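Local atomic coordinates of conjugal transfer protein TRWB (Escherichia coli, PDB entry 1E9R), a protein that serves as the coupling protein of bacterial conjugation and, as a hexameric P-loop NTPase resembling ring helicases and F1-ATPase, probably drives DNA transfer with nucleotide energy. Residues Asp100-Leu105 with Asn242-Trp247; Arg83-Asp88 with Arg232-Asp237; Gly361-Glu366 with Val387-Val392; Phe337-Val342 with Val407-Asn412. All blocks are in the same frame, centred on the assembly; numbering follows the deposited sequence.

Contact 1 (Asp100-Leu105 with Asn242-Trp247); sequences DKDIIL and NLFITW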
loop_
_atom_site.group_PDB
_atom_site.type_symbol
_atom_site.label_atom_id
_atom_site.label_comp_id
_atom_site.label_asym_id
_atom_site.label_seq_id
_atom_site.Cartn_x
_atom_site.Cartn_y
_atom_site.Cartn_z
ATOM N N ASP B 100 28.066 -44.556 -8.861
ATOM C CA ASP B 100 28.320 -44.700 -10.282
ATOM C C ASP B 100 27.107 -44.575 -11.206
ATOM O O ASP B 100 27.191 -43.959 -12.271
ATOM C CB ASP B 100 29.029 -46.035 -10.519
ATOM C CG ASP B 100 29.957 -45.995 -11.718
ATOM O OD1 ASP B 100 29.477 -46.178 -12.863
ATOM O OD2 ASP B 100 31.171 -45.763 -11.506
ATOM N N LYS B 101 25.986 -45.155 -10.799
ATOM C CA LYS B 101 24.761 -45.125 -11.600
ATOM C C LYS B 101 23.980 -43.814 -11.495
ATOM O O LYS B 101 22.914 -43.672 -12.104
ATOM C CB LYS B 101 23.840 -46.274 -11.178
ATOM C CG LYS B 101 23.542 -46.292 -9.676
ATOM C CD LYS B 101 22.544 -47.374 -9.303
ATOM C CE LYS B 101 21.203 -47.133 -9.978
ATOM N NZ LYS B 101 20.172 -48.108 -9.529
ATOM N N ASP B 102 24.500 -42.861 -10.727
ATOM C CA ASP B 102 23.809 -41.593 -10.549
ATOM C C ASP B 102 24.034 -40.588 -11.672
ATOM O O ASP B 102 25.018 -40.666 -12.412
ATOM C CB ASP B 102 24.173 -40.977 -9.196
ATOM C CG ASP B 102 23.716 -41.838 -8.031
ATOM O OD1 ASP B 102 22.647 -42.482 -8.153
ATOM O OD2 ASP B 102 24.412 -41.867 -6.991
ATOM N N ILE B 103 23.097 -39.645 -11.770
ATOM C CA ILE B 103 23.083 -38.601 -12.790
ATOM C C ILE B 103 23.571 -37.239 -12.295
ATOM O O ILE B 103 23.428 -36.905 -11.116
ATOM C CB ILE B 103 21.651 -38.404 -13.329
ATOM C CG1 ILE B 103 21.051 -39.743 -13.737
ATOM C CG2 ILE B 103 21.665 -37.476 -14.514
ATOM C CD1 ILE B 103 21.795 -40.419 -14.854
ATOM N N ILE B 104 24.144 -36.460 -13.209
ATOM C CA ILE B 104 24.616 -35.113 -12.905
ATOM C C ILE B 104 24.113 -34.158 -13.984
ATOM O O ILE B 104 24.167 -34.463 -15.178
ATOM C CB ILE B 104 26.161 -34.999 -12.885
ATOM C CG1 ILE B 104 26.747 -35.803 -11.729
ATOM C CG2 ILE B 104 26.567 -33.546 -12.736
ATOM C CD1 ILE B 104 28.266 -35.752 -11.661
ATOM N N LEU B 105 23.599 -33.014 -13.553
ATOM C CA LEU B 105 23.142 -31.985 -14.469
ATOM C C LEU B 105 23.854 -30.722 -14.040
ATOM O O LEU B 105 23.563 -30.146 -12.993
ATOM C CB LEU B 105 21.631 -31.794 -14.401
ATOM C CG LEU B 105 20.822 -32.795 -15.224
ATOM C CD1 LEU B 105 19.361 -32.408 -15.174
ATOM C CD2 LEU B 105 21.313 -32.813 -16.669
ATOM N N ASN B 242 20.111 -41.482 -8.560
ATOM C CA ASN B 242 19.740 -40.220 -7.959
ATOM C C ASN B 242 20.244 -39.125 -8.891
ATOM O O ASN B 242 21.174 -39.345 -9.662
ATOM C CB ASN B 242 20.386 -40.080 -6.583
ATOM C CG ASN B 242 19.950 -41.170 -5.626
ATOM O OD1 ASN B 242 18.777 -41.559 -5.603
ATOM N ND2 ASN B 242 20.888 -41.664 -4.823
ATOM N N LEU B 243 19.630 -37.950 -8.819
ATOM C CA LEU B 243 20.018 -36.838 -9.673
ATOM C C LEU B 243 20.619 -35.696 -8.857
ATOM O O LEU B 243 20.003 -35.212 -7.914
ATOM C CB LEU B 243 18.799 -36.331 -10.442
ATOM C CG LEU B 243 19.019 -35.634 -11.784
ATOM C CD1 LEU B 243 17.702 -35.053 -12.245
ATOM C CD2 LEU B 243 20.051 -34.542 -11.662
ATOM N N PHE B 244 21.827 -35.273 -9.214
ATOM C CA PHE B 244 22.465 -34.165 -8.516
ATOM C C PHE B 244 22.563 -32.975 -9.441
ATOM O O PHE B 244 23.249 -33.042 -10.465
ATOM C CB PHE B 244 23.878 -34.511 -8.073
ATOM C CG PHE B 244 23.946 -35.610 -7.081
ATOM C CD1 PHE B 244 23.807 -36.935 -7.482
ATOM C CD2 PHE B 244 24.168 -35.327 -5.741
ATOM C CE1 PHE B 244 23.890 -37.971 -6.555
ATOM C CE2 PHE B 244 24.253 -36.352 -4.804
ATOM C CZ PHE B 244 24.116 -37.681 -5.211
ATOM N N ILE B 245 21.866 -31.896 -9.089
ATOM C CA ILE B 245 21.899 -30.662 -9.871
ATOM C C ILE B 245 22.923 -29.783 -9.172
ATOM O O ILE B 245 22.643 -29.174 -8.141
ATOM C CB ILE B 245 20.526 -29.967 -9.889
ATOM C CG1 ILE B 245 19.521 -30.850 -10.635
ATOM C CG2 ILE B 245 20.640 -28.593 -10.545
ATOM C CD1 ILE B 245 18.111 -30.331 -10.612
ATOM N N THR B 246 24.117 -29.732 -9.742
ATOM C CA THR B 246 25.209 -28.976 -9.156
ATOM C C THR B 246 25.575 -27.749 -9.970
ATOM O O THR B 246 25.098 -27.568 -11.094
ATOM C CB THR B 246 26.466 -29.854 -9.054
ATOM O OG1 THR B 246 26.911 -30.182 -10.381
ATOM C CG2 THR B 246 26.168 -31.149 -8.292
ATOM N N TRP B 247 26.431 -26.914 -9.387
ATOM C CA TRP B 247 26.920 -25.706 -10.039
ATOM C C TRP B 247 27.927 -25.054 -9.106
ATOM O O TRP B 247 27.808 -25.170 -7.888
ATOM C CB TRP B 247 25.761 -24.745 -10.342
ATOM C CG TRP B 247 25.167 -24.081 -9.134
ATOM C CD1 TRP B 247 25.547 -22.889 -8.584
ATOM C CD2 TRP B 247 24.113 -24.585 -8.304
ATOM N NE1 TRP B 247 24.798 -22.623 -7.465
ATOM C CE2 TRP B 247 23.910 -23.649 -7.271
ATOM C CE3 TRP B 247 23.322 -25.740 -8.333
ATOM C CZ2 TRP B 247 22.951 -23.831 -6.276
ATOM C CZ3 TRP B 247 22.369 -25.919 -7.342
ATOM C CH2 TRP B 247 22.193 -24.967 -6.328
#

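Contact 2 (Arg83-Asp88 with Arg232-Asp237); sequences RMVIVD and RSWLED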
loop_
_atom_site.group_PDB
_atom_site.type_symbol
_atom_site.label_atom_id
_atom_site.label_comp_id
_atom_site.label_asym_id
_atom_site.label_seq_id
_atom_site.Cartn_x
_atom_site.Cartn_y
_atom_site.Cartn_z
ATOM N N ARG B 83 15.035 -43.035 -3.700
ATOM C CA ARG B 83 15.544 -42.273 -4.839
ATOM C C ARG B 83 15.338 -40.791 -4.519
ATOM O O ARG B 83 14.370 -40.424 -3.846
ATOM C CB ARG B 83 14.785 -42.604 -6.128
ATOM C CG ARG B 83 15.121 -43.938 -6.757
ATOM C CD ARG B 83 14.463 -44.065 -8.129
ATOM N NE ARG B 83 15.171 -43.324 -9.173
ATOM C CZ ARG B 83 14.646 -43.038 -10.361
ATOM N NH1 ARG B 83 13.406 -43.420 -10.647
ATOM N NH2 ARG B 83 15.361 -42.392 -11.277
ATOM N N MET B 84 16.237 -39.940 -4.998
ATOM C CA MET B 84 16.113 -38.515 -4.737
ATOM C C MET B 84 16.809 -37.602 -5.745
ATOM O O MET B 84 17.746 -38.003 -6.435
ATOM C CB MET B 84 16.624 -38.213 -3.327
ATOM C CG MET B 84 17.989 -38.793 -3.036
ATOM S SD MET B 84 18.259 -39.018 -1.268
ATOM C CE MET B 84 19.602 -38.006 -1.049
ATOM N N VAL B 85 16.302 -36.375 -5.842
ATOM C CA VAL B 85 16.866 -35.349 -6.711
ATOM C C VAL B 85 17.385 -34.315 -5.724
ATOM O O VAL B 85 16.669 -33.921 -4.808
ATOM C CB VAL B 85 15.803 -34.696 -7.606
ATOM C CG1 VAL B 85 16.423 -33.568 -8.391
ATOM C CG2 VAL B 85 15.213 -35.723 -8.541
ATOM N N ILE B 86 18.629 -33.887 -5.895
ATOM C CA ILE B 86 19.220 -32.926 -4.976
ATOM C C ILE B 86 19.756 -31.674 -5.666
ATOM O O ILE B 86 20.565 -31.761 -6.598
ATOM C CB ILE B 86 20.387 -33.575 -4.195
ATOM C CG1 ILE B 86 19.891 -34.821 -3.465
ATOM C CG2 ILE B 86 20.982 -32.586 -3.217
ATOM C CD1 ILE B 86 21.002 -35.635 -2.806
ATOM N N VAL B 87 19.280 -30.514 -5.215
ATOM C CA VAL B 87 19.752 -29.235 -5.733
ATOM C C VAL B 87 21.008 -29.101 -4.884
ATOM O O VAL B 87 20.966 -28.724 -3.705
ATOM C CB VAL B 87 18.729 -28.117 -5.457
ATOM C CG1 VAL B 87 19.276 -26.779 -5.905
ATOM C CG2 VAL B 87 17.440 -28.423 -6.205
ATOM N N ASP B 88 22.126 -29.448 -5.507
ATOM C CA ASP B 88 23.405 -29.512 -4.830
ATOM C C ASP B 88 24.455 -28.464 -5.177
ATOM O O ASP B 88 25.219 -28.614 -6.127
ATOM C CB ASP B 88 23.947 -30.932 -5.050
ATOM C CG ASP B 88 25.194 -31.221 -4.264
ATOM O OD1 ASP B 88 25.359 -30.698 -3.136
ATOM O OD2 ASP B 88 26.000 -32.011 -4.789
ATOM N N ARG B 232 11.973 -36.953 -17.439
ATOM C CA ARG B 232 10.726 -37.710 -17.346
ATOM C C ARG B 232 11.003 -39.203 -17.398
ATOM O O ARG B 232 10.493 -39.978 -16.582
ATOM C CB ARG B 232 9.785 -37.347 -18.494
ATOM C CG ARG B 232 9.328 -35.923 -18.473
ATOM C CD ARG B 232 8.297 -35.661 -19.544
ATOM N NE ARG B 232 7.020 -36.296 -19.263
ATOM C CZ ARG B 232 5.929 -36.098 -19.991
ATOM N NH1 ARG B 232 5.972 -35.285 -21.036
ATOM N NH2 ARG B 232 4.791 -36.700 -19.672
ATOM N N SER B 233 11.804 -39.603 -18.382
ATOM C CA SER B 233 12.167 -41.004 -18.560
ATOM C C SER B 233 12.978 -41.479 -17.359
ATOM O O SER B 233 12.809 -42.605 -16.896
ATOM C CB SER B 233 12.981 -41.176 -19.842
ATOM O OG SER B 233 12.220 -40.799 -20.977
ATOM N N TRP B 234 13.858 -40.621 -16.858
ATOM C CA TRP B 234 14.667 -40.959 -15.704
ATOM C C TRP B 234 13.772 -41.257 -14.490
ATOM O O TRP B 234 13.991 -42.223 -13.757
ATOM C CB TRP B 234 15.605 -39.803 -15.373
ATOM C CG TRP B 234 16.399 -40.025 -14.131
ATOM C CD1 TRP B 234 17.487 -40.835 -13.987
ATOM C CD2 TRP B 234 16.147 -39.459 -12.836
ATOM N NE1 TRP B 234 17.930 -40.812 -12.686
ATOM C CE2 TRP B 234 17.127 -39.975 -11.957
ATOM C CE3 TRP B 234 15.188 -38.567 -12.332
ATOM C CZ2 TRP B 234 17.177 -39.627 -10.598
ATOM C CZ3 TRP B 234 15.237 -38.221 -10.977
ATOM C CH2 TRP B 234 16.226 -38.753 -10.128
ATOM N N LEU B 235 12.763 -40.422 -14.273
ATOM C CA LEU B 235 11.867 -40.621 -13.141
ATOM C C LEU B 235 11.169 -41.961 -13.222
ATOM O O LEU B 235 10.974 -42.637 -12.214
ATOM C CB LEU B 235 10.822 -39.505 -13.081
ATOM C CG LEU B 235 11.334 -38.140 -12.615
ATOM C CD1 LEU B 235 10.238 -37.099 -12.761
ATOM C CD2 LEU B 235 11.793 -38.238 -11.178
ATOM N N GLU B 236 10.805 -42.344 -14.436
ATOM C CA GLU B 236 10.105 -43.595 -14.662
ATOM C C GLU B 236 11.007 -44.811 -14.560
ATOM O O GLU B 236 10.534 -45.909 -14.295
ATOM C CB GLU B 236 9.443 -43.569 -16.036
ATOM C CG GLU B 236 8.490 -42.406 -16.216
ATOM C CD GLU B 236 7.878 -42.364 -17.598
ATOM O OE1 GLU B 236 8.653 -42.271 -18.582
ATOM O OE2 GLU B 236 6.629 -42.419 -17.694
ATOM N N ASP B 237 12.303 -44.619 -14.768
ATOM C CA ASP B 237 13.240 -45.732 -14.711
ATOM C C ASP B 237 13.481 -46.179 -13.281
ATOM O O ASP B 237 14.160 -45.498 -12.517
ATOM C CB ASP B 237 14.566 -45.337 -15.355
ATOM C CG ASP B 237 15.566 -46.482 -15.387
ATOM O OD1 ASP B 237 15.191 -47.623 -15.020
ATOM O OD2 ASP B 237 16.726 -46.238 -15.781
#

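Contact 3 (Gly361-Glu366 with Val387-Val392); sequences GEHEVE and VRERVV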
loop_
_atom_site.group_PDB
_atom_site.type_symbol
_atom_site.label_atom_id
_atom_site.label_comp_id
_atom_site.label_asym_id
_atom_site.label_seq_id
_atom_site.Cartn_x
_atom_site.Cartn_y
_atom_site.Cartn_z
ATOM N N GLY B 361 4.476 -21.432 18.425
ATOM C CA GLY B 361 3.236 -21.342 19.172
ATOM C C GLY B 361 3.284 -21.150 20.665
ATOM O O GLY B 361 4.339 -21.259 21.285
ATOM N N GLU B 362 2.114 -20.858 21.231
ATOM C CA GLU B 362 1.951 -20.654 22.673
ATOM C C GLU B 362 1.271 -21.863 23.305
ATOM O O GLU B 362 0.755 -22.748 22.618
ATOM C CB GLU B 362 1.037 -19.462 22.983
ATOM C CG GLU B 362 1.316 -18.165 22.277
ATOM C CD GLU B 362 0.510 -17.021 22.884
ATOM O OE1 GLU B 362 -0.720 -17.186 23.091
ATOM O OE2 GLU B 362 1.111 -15.954 23.152
ATOM N N HIS B 363 1.256 -21.871 24.631
ATOM C CA HIS B 363 0.577 -22.922 25.371
ATOM C C HIS B 363 -0.168 -22.240 26.519
ATOM O O HIS B 363 0.196 -21.137 26.922
ATOM C CB HIS B 363 1.580 -23.986 25.892
ATOM C CG HIS B 363 2.587 -23.477 26.884
ATOM N ND1 HIS B 363 3.722 -24.188 27.211
ATOM C CD2 HIS B 363 2.616 -22.359 27.650
ATOM C CE1 HIS B 363 4.404 -23.532 28.135
ATOM N NE2 HIS B 363 3.753 -22.419 28.420
ATOM N N GLU B 364 -1.247 -22.850 26.993
ATOM C CA GLU B 364 -1.953 -22.288 28.128
ATOM C C GLU B 364 -1.559 -23.254 29.237
ATOM O O GLU B 364 -1.580 -24.471 29.051
ATOM C CB GLU B 364 -3.456 -22.254 27.900
ATOM C CG GLU B 364 -4.144 -21.365 28.907
ATOM C CD GLU B 364 -5.499 -20.924 28.454
ATOM O OE1 GLU B 364 -6.322 -21.801 28.131
ATOM O OE2 GLU B 364 -5.742 -19.697 28.421
ATOM N N VAL B 365 -1.207 -22.702 30.390
ATOM C CA VAL B 365 -0.687 -23.491 31.492
ATOM C C VAL B 365 -1.141 -22.985 32.872
ATOM O O VAL B 365 -1.513 -21.826 33.011
ATOM C CB VAL B 365 0.871 -23.444 31.358
ATOM C CG1 VAL B 365 1.526 -23.452 32.688
ATOM C CG2 VAL B 365 1.356 -24.581 30.474
ATOM N N GLU B 366 -1.126 -23.860 33.883
ATOM C CA GLU B 366 -1.489 -23.472 35.256
ATOM C C GLU B 366 -0.234 -23.567 36.113
ATOM O O GLU B 366 0.478 -24.574 36.064
ATOM C CB GLU B 366 -2.567 -24.387 35.840
ATOM C CG GLU B 366 -3.866 -24.366 35.071
ATOM C CD GLU B 366 -4.973 -25.141 35.755
ATOM O OE1 GLU B 366 -4.704 -26.254 36.257
ATOM O OE2 GLU B 366 -6.119 -24.643 35.774
ATOM N N VAL B 387 -2.043 -19.098 32.613
ATOM C CA VAL B 387 -1.254 -18.202 31.783
ATOM C C VAL B 387 -1.009 -18.698 30.368
ATOM O O VAL B 387 -0.790 -19.887 30.146
ATOM C CB VAL B 387 0.127 -17.943 32.457
ATOM C CG1 VAL B 387 1.048 -17.181 31.532
ATOM C CG2 VAL B 387 -0.066 -17.161 33.738
ATOM N N ARG B 388 -1.059 -17.768 29.415
ATOM C CA ARG B 388 -0.777 -18.051 28.007
ATOM C C ARG B 388 0.605 -17.461 27.721
ATOM O O ARG B 388 0.889 -16.326 28.110
ATOM C CB ARG B 388 -1.794 -17.382 27.098
ATOM C CG ARG B 388 -3.033 -18.191 26.815
ATOM C CD ARG B 388 -3.973 -17.328 26.006
ATOM N NE ARG B 388 -3.200 -16.514 25.072
ATOM C CZ ARG B 388 -3.404 -15.219 24.863
ATOM N NH1 ARG B 388 -4.369 -14.587 25.520
ATOM N NH2 ARG B 388 -2.645 -14.558 23.995
ATOM N N GLU B 389 1.458 -18.230 27.047
ATOM C CA GLU B 389 2.812 -17.782 26.736
ATOM C C GLU B 389 3.451 -18.559 25.596
ATOM O O GLU B 389 3.017 -19.660 25.261
ATOM C CB GLU B 389 3.702 -17.892 27.984
ATOM C CG GLU B 389 3.417 -19.108 28.853
ATOM C CD GLU B 389 4.378 -19.240 30.024
ATOM O OE1 GLU B 389 4.669 -18.213 30.687
ATOM O OE2 GLU B 389 4.833 -20.381 30.285
ATOM N N ARG B 390 4.488 -17.964 25.007
ATOM C CA ARG B 390 5.223 -18.587 23.913
ATOM C C ARG B 390 6.049 -19.721 24.475
ATOM O O ARG B 390 6.756 -19.552 25.464
ATOM C CB ARG B 390 6.185 -17.596 23.237
ATOM C CG ARG B 390 5.536 -16.500 22.417
ATOM C CD ARG B 390 4.749 -17.052 21.233
ATOM N NE ARG B 390 3.966 -16.000 20.593
ATOM C CZ ARG B 390 4.486 -15.003 19.877
ATOM N NH1 ARG B 390 5.802 -14.908 19.683
ATOM N NH2 ARG B 390 3.685 -14.073 19.376
ATOM N N VAL B 391 5.961 -20.882 23.853
ATOM C CA VAL B 391 6.754 -22.006 24.299
ATOM C C VAL B 391 8.222 -21.592 24.121
ATOM O O VAL B 391 9.074 -21.863 24.973
ATOM C CB VAL B 391 6.416 -23.253 23.457
ATOM C CG1 VAL B 391 7.380 -24.393 23.759
ATOM C CG2 VAL B 391 4.979 -23.679 23.752
ATOM N N VAL B 392 8.498 -20.907 23.013
ATOM C CA VAL B 392 9.842 -20.423 22.699
ATOM C C VAL B 392 9.759 -18.927 22.432
ATOM O O VAL B 392 9.032 -18.505 21.535
ATOM C CB VAL B 392 10.406 -21.090 21.427
ATOM C CG1 VAL B 392 11.823 -20.598 21.176
ATOM C CG2 VAL B 392 10.367 -22.605 21.565
HETATM O O HOH W 1 6.742 -20.339 20.805
HETATM O O HOH W 2 0.950 -14.341 20.374
#

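Contact 4 (Phe337-Val342 with Val407-Asn412); sequences FRSLVV and VGFAGN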
loop_
_atom_site.group_PDB
_atom_site.type_symbol
_atom_site.label_atom_id
_atom_site.label_comp_id
_atom_site.label_asym_id
_atom_site.label_seq_id
_atom_site.Cartn_x
_atom_site.Cartn_y
_atom_site.Cartn_z
ATOM N N PHE B 337 4.163 -26.935 3.271
ATOM C CA PHE B 337 5.047 -27.854 3.969
ATOM C C PHE B 337 4.378 -28.023 5.342
ATOM O O PHE B 337 4.110 -27.035 6.032
ATOM C CB PHE B 337 6.430 -27.252 4.163
ATOM C CG PHE B 337 7.178 -27.005 2.888
ATOM C CD1 PHE B 337 6.802 -25.980 2.032
ATOM C CD2 PHE B 337 8.295 -27.772 2.566
ATOM C CE1 PHE B 337 7.531 -25.722 0.885
ATOM C CE2 PHE B 337 9.023 -27.515 1.421
ATOM C CZ PHE B 337 8.642 -26.491 0.584
ATOM N N ARG B 338 4.107 -29.265 5.734
ATOM C CA ARG B 338 3.447 -29.541 7.003
ATOM C C ARG B 338 4.374 -29.738 8.214
ATOM O O ARG B 338 3.937 -29.592 9.358
ATOM C CB ARG B 338 2.517 -30.748 6.836
ATOM C CG ARG B 338 1.414 -30.522 5.808
ATOM C CD ARG B 338 0.526 -29.360 6.233
ATOM N NE ARG B 338 0.009 -29.583 7.582
ATOM C CZ ARG B 338 -0.899 -30.503 7.900
ATOM N NH1 ARG B 338 -1.413 -31.294 6.966
ATOM N NH2 ARG B 338 -1.276 -30.649 9.162
ATOM N N SER B 339 5.638 -30.073 7.981
ATOM C CA SER B 339 6.579 -30.239 9.086
ATOM C C SER B 339 7.568 -29.084 9.021
ATOM O O SER B 339 7.965 -28.655 7.935
ATOM C CB SER B 339 7.323 -31.578 9.001
ATOM O OG SER B 339 6.491 -32.672 9.359
ATOM N N LEU B 340 7.974 -28.588 10.184
ATOM C CA LEU B 340 8.882 -27.447 10.253
ATOM C C LEU B 340 10.083 -27.629 11.184
ATOM O O LEU B 340 10.002 -28.319 12.200
ATOM C CB LEU B 340 8.091 -26.214 10.708
ATOM C CG LEU B 340 8.845 -24.979 11.217
ATOM C CD1 LEU B 340 9.484 -24.241 10.059
ATOM C CD2 LEU B 340 7.882 -24.063 11.952
ATOM N N VAL B 341 11.200 -27.008 10.818
ATOM C CA VAL B 341 12.398 -27.024 11.641
ATOM C C VAL B 341 12.865 -25.576 11.717
ATOM O O VAL B 341 13.009 -24.904 10.693
ATOM C CB VAL B 341 13.538 -27.875 11.042
ATOM C CG1 VAL B 341 14.745 -27.825 11.967
ATOM C CG2 VAL B 341 13.087 -29.319 10.867
ATOM N N VAL B 342 13.074 -25.093 12.938
ATOM C CA VAL B 342 13.521 -23.730 13.172
ATOM C C VAL B 342 14.942 -23.752 13.721
ATOM O O VAL B 342 15.165 -24.243 14.820
ATOM C CB VAL B 342 12.596 -23.019 14.187
ATOM C CG1 VAL B 342 13.159 -21.661 14.552
ATOM C CG2 VAL B 342 11.196 -22.874 13.605
ATOM N N VAL B 407 12.450 -29.082 16.329
ATOM C CA VAL B 407 11.768 -29.958 15.391
ATOM C C VAL B 407 10.276 -30.051 15.685
ATOM O O VAL B 407 9.880 -30.466 16.781
ATOM C CB VAL B 407 12.380 -31.380 15.424
ATOM C CG1 VAL B 407 11.707 -32.273 14.385
ATOM C CG2 VAL B 407 13.879 -31.294 15.172
ATOM N N GLY B 408 9.459 -29.664 14.704
ATOM C CA GLY B 408 8.014 -29.712 14.852
ATOM C C GLY B 408 7.353 -30.448 13.702
ATOM O O GLY B 408 7.010 -29.852 12.689
ATOM N N PHE B 409 7.176 -31.752 13.860
ATOM C CA PHE B 409 6.554 -32.570 12.829
ATOM C C PHE B 409 5.080 -32.244 12.694
ATOM O O PHE B 409 4.471 -31.715 13.619
ATOM C CB PHE B 409 6.737 -34.051 13.153
ATOM C CG PHE B 409 8.159 -34.523 13.035
ATOM C CD1 PHE B 409 8.828 -34.461 11.813
ATOM C CD2 PHE B 409 8.835 -35.031 14.137
ATOM C CE1 PHE B 409 10.160 -34.905 11.691
ATOM C CE2 PHE B 409 10.166 -35.478 14.027
ATOM C CZ PHE B 409 10.826 -35.414 12.804
ATOM N N ALA B 410 4.517 -32.569 11.534
ATOM C CA ALA B 410 3.112 -32.308 11.242
ATOM C C ALA B 410 2.198 -33.030 12.215
ATOM O O ALA B 410 2.608 -33.999 12.862
ATOM C CB ALA B 410 2.795 -32.737 9.817
ATOM N N GLY B 411 0.960 -32.555 12.317
ATOM C CA GLY B 411 0.007 -33.185 13.207
ATOM C C GLY B 411 0.169 -32.838 14.679
ATOM O O GLY B 411 0.769 -31.820 15.041
ATOM N N ASN B 412 -0.362 -33.706 15.530
ATOM C CA ASN B 412 -0.332 -33.500 16.967
ATOM C C ASN B 412 0.914 -34.083 17.619
ATOM O O ASN B 412 0.851 -35.060 18.359
ATOM C CB ASN B 412 -1.600 -34.103 17.567
ATOM C CG ASN B 412 -1.772 -33.756 19.014
ATOM O OD1 ASN B 412 -1.509 -32.630 19.426
ATOM N ND2 ASN B 412 -2.236 -34.719 19.802
#

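Contact 1 (Asp100-Leu105 with Asn242-Trp247)
Strands 103-105 and 243-247 pair in parallel with their axes 24° apart, Ile103 facing Leu243, Ile104 facing Phe244 and Leu105 facing Ile245. The backbone bonds alternate as parallel pairing requires: Ile103 N gives to Asn242 O at 2.9 Å, Phe244 N to Ile103 O at 3.0 Å and Leu105 N to Phe244 O at 3.1 Å; Thr246 N to Leu105 O at 3.3 Å is weak. Ahead of this ladder Asp102 OD1 accepts Asn242 N at 2.8 Å, with the donor 44° above the carboxylate plane. With CG beside its own backbone N (chi1 -63°), Asp102 lies alongside Asn242, whose OD1 instead accepts Met84 N on the neighbouring strand. On the face carrying Ile103, Leu105, Leu243 and Ile245, the CD2 branch of Leu243 crosses Leu105 CG at 4.0 Å, and Leu243 CG meets Ile103 CB. The other face carries Ile104 and Phe244; the ring presents its edge to Ile103 O and has Asp102 OD2 4.0 Å from CE1, while helix 92-97 packs against it. Asp102 OD1 also forms a salt bridge with Arg99, so one oxygen serves both a backbone amide and a cation. These bonds satisfy much of the backbone between the strands, while apolar side chains pack on helices 92-97 and 252-269 of this alpha/beta domain, where 103-105 is one of the sheet's two outermost strands within the chain.

Contact 2 (Arg83-Asp88 with Arg232-Asp237)
Arg83 reaches from its strand to the end of helix 231-236 and gives hydrogen bonds to main-chain carbonyls there. Arg83 NH2 donates to Trp234 O at 2.8 Å with an N-H...O angle of 165°; this oxygen lies in the guanidinium plane, although the donor stands above the carbonyl plane. Arg83 NH1 reaches Leu235 O at 3.0 Å by a more bent bond, and adds a weak one to Trp234 O. Near the C-terminal end of the helix, where carbonyls have fewer onward amides (Trp234 O keeps a weak one from Asp237 N), the helix dipole would probably favour a cation. The bend of the arginine chain at chi3 turns its end to the helix, and NE is held by Gly241 O. The same group makes a cation-pi contact: Arg83 CZ lies 4.4 Å from the centroid of the Trp234 six-membered ring, 16° off the normal, while NH2 sits over the ring face and the two planes stand 67° apart. This joins strand 83-89, inside the parallel part of the P-loop-type sheet, to the helix leading into the neighbouring strand 243-247. Apolar contact comes from Val85, whose CG2 meets the edge of the indole 3.5 Å from Trp234 CZ3.

Contact 3 (Gly361-Glu366 with Val387-Val392)
Glu362 OE1 is gripped by two nitrogens of Arg388, in whose guanidinium plane it lies: NE at 3.2 Å, on the syn side of the carboxylate, and NH2 by a weak bond. Glu362 OE2 makes a long ion pair with Arg390 NE at 3.8 Å, and a water that accepts from Arg390 NH2 gives OE2 a weak hydrogen bond; Arg390 is also held by Glu354 and Ser357 of helix 350-360. Alongside these charges runs an antiparallel ladder in which His363-Glu389 and Val365-Val387 are hydrogen-bonded pairs. On their shared face His363 NE2 donates to the anti lone pair of Glu389 OE2 at 3.0 Å and 173°, ring and carboxylate 24° apart. Both side chains place CG between backbone N and carbonyl carbon, which brings their ends together. Val365 CG2 lies over the centre of the imidazole face, and Phe14 meets the ring edge-to-face. A leucine at His363 removes the NE2 donor and would probably leave the buried Glu389 carboxylate freer to turn, held by Arg367 through its other oxygen. A salt-bridge network and, apart from it, a ring-carboxylate bond thus tie the hairpin's strands at a subunit boundary, where Arg390 O accepts Arg19 of the third subunit.

Contact 4 (Phe337-Val342 with Val407-Asn412)
The antiparallel part of the large mixed sheet is joined here, where strand 339-342 meets the end of strand 404-408. Leu340 and Gly408 form a hydrogen-bonded pair: Leu340 N to Gly408 O is 3.0 Å and almost straight at 179°, and Gly408 N to Leu340 O is 2.9 Å. Beyond it the 407-412 segment leaves the strand, and Ser339 continues the link with its side chain, OG accepting Ala410 N at 2.9 Å. OG stands beside the serine's own backbone N (chi1 -74°), a position that also places it in the plane of the Phe409 ring, 3.8 Å from CD1. The Ala410 methyl meets Arg338 O at 3.4 Å and lies close to Arg338 CB. Without the Ser339 hydroxyl, as with an alanine here, the Ala410 amide would probably lack its acceptor and the turn after the strand be held less firmly. The Arg338 guanidinium forms a salt bridge to Asp402 of the second subunit. The pairing belongs to the antiparallel part of the central mixed sheet of this P-loop NTPase domain, here next to a subunit interface.

How the contacts relate
Read from the N terminus, segment 83-88 opens contact 2 and segment 100-105 opens contact 1; segment 232-237 then closes contact 2 and segment 242-247 closes contact 1, so the two cross. They touch through probable backbone hydrogen bonds (Ile86 N to Leu243 O, Asp88 N to Ile245 O), and both involve strands at one end of the large mixed sheet, contact 2 adding a helix. Later, 337-342 opens contact 4, contact 3 opens and closes at 361-366 and 387-392, and 407-412 closes contact 4 around it. Contact 4 lies toward the sheet's other end, about 25 Å from contact 2 between centres. Contact 3 belongs to a separate three-stranded sheet; both it and contact 4 meet the second subunit.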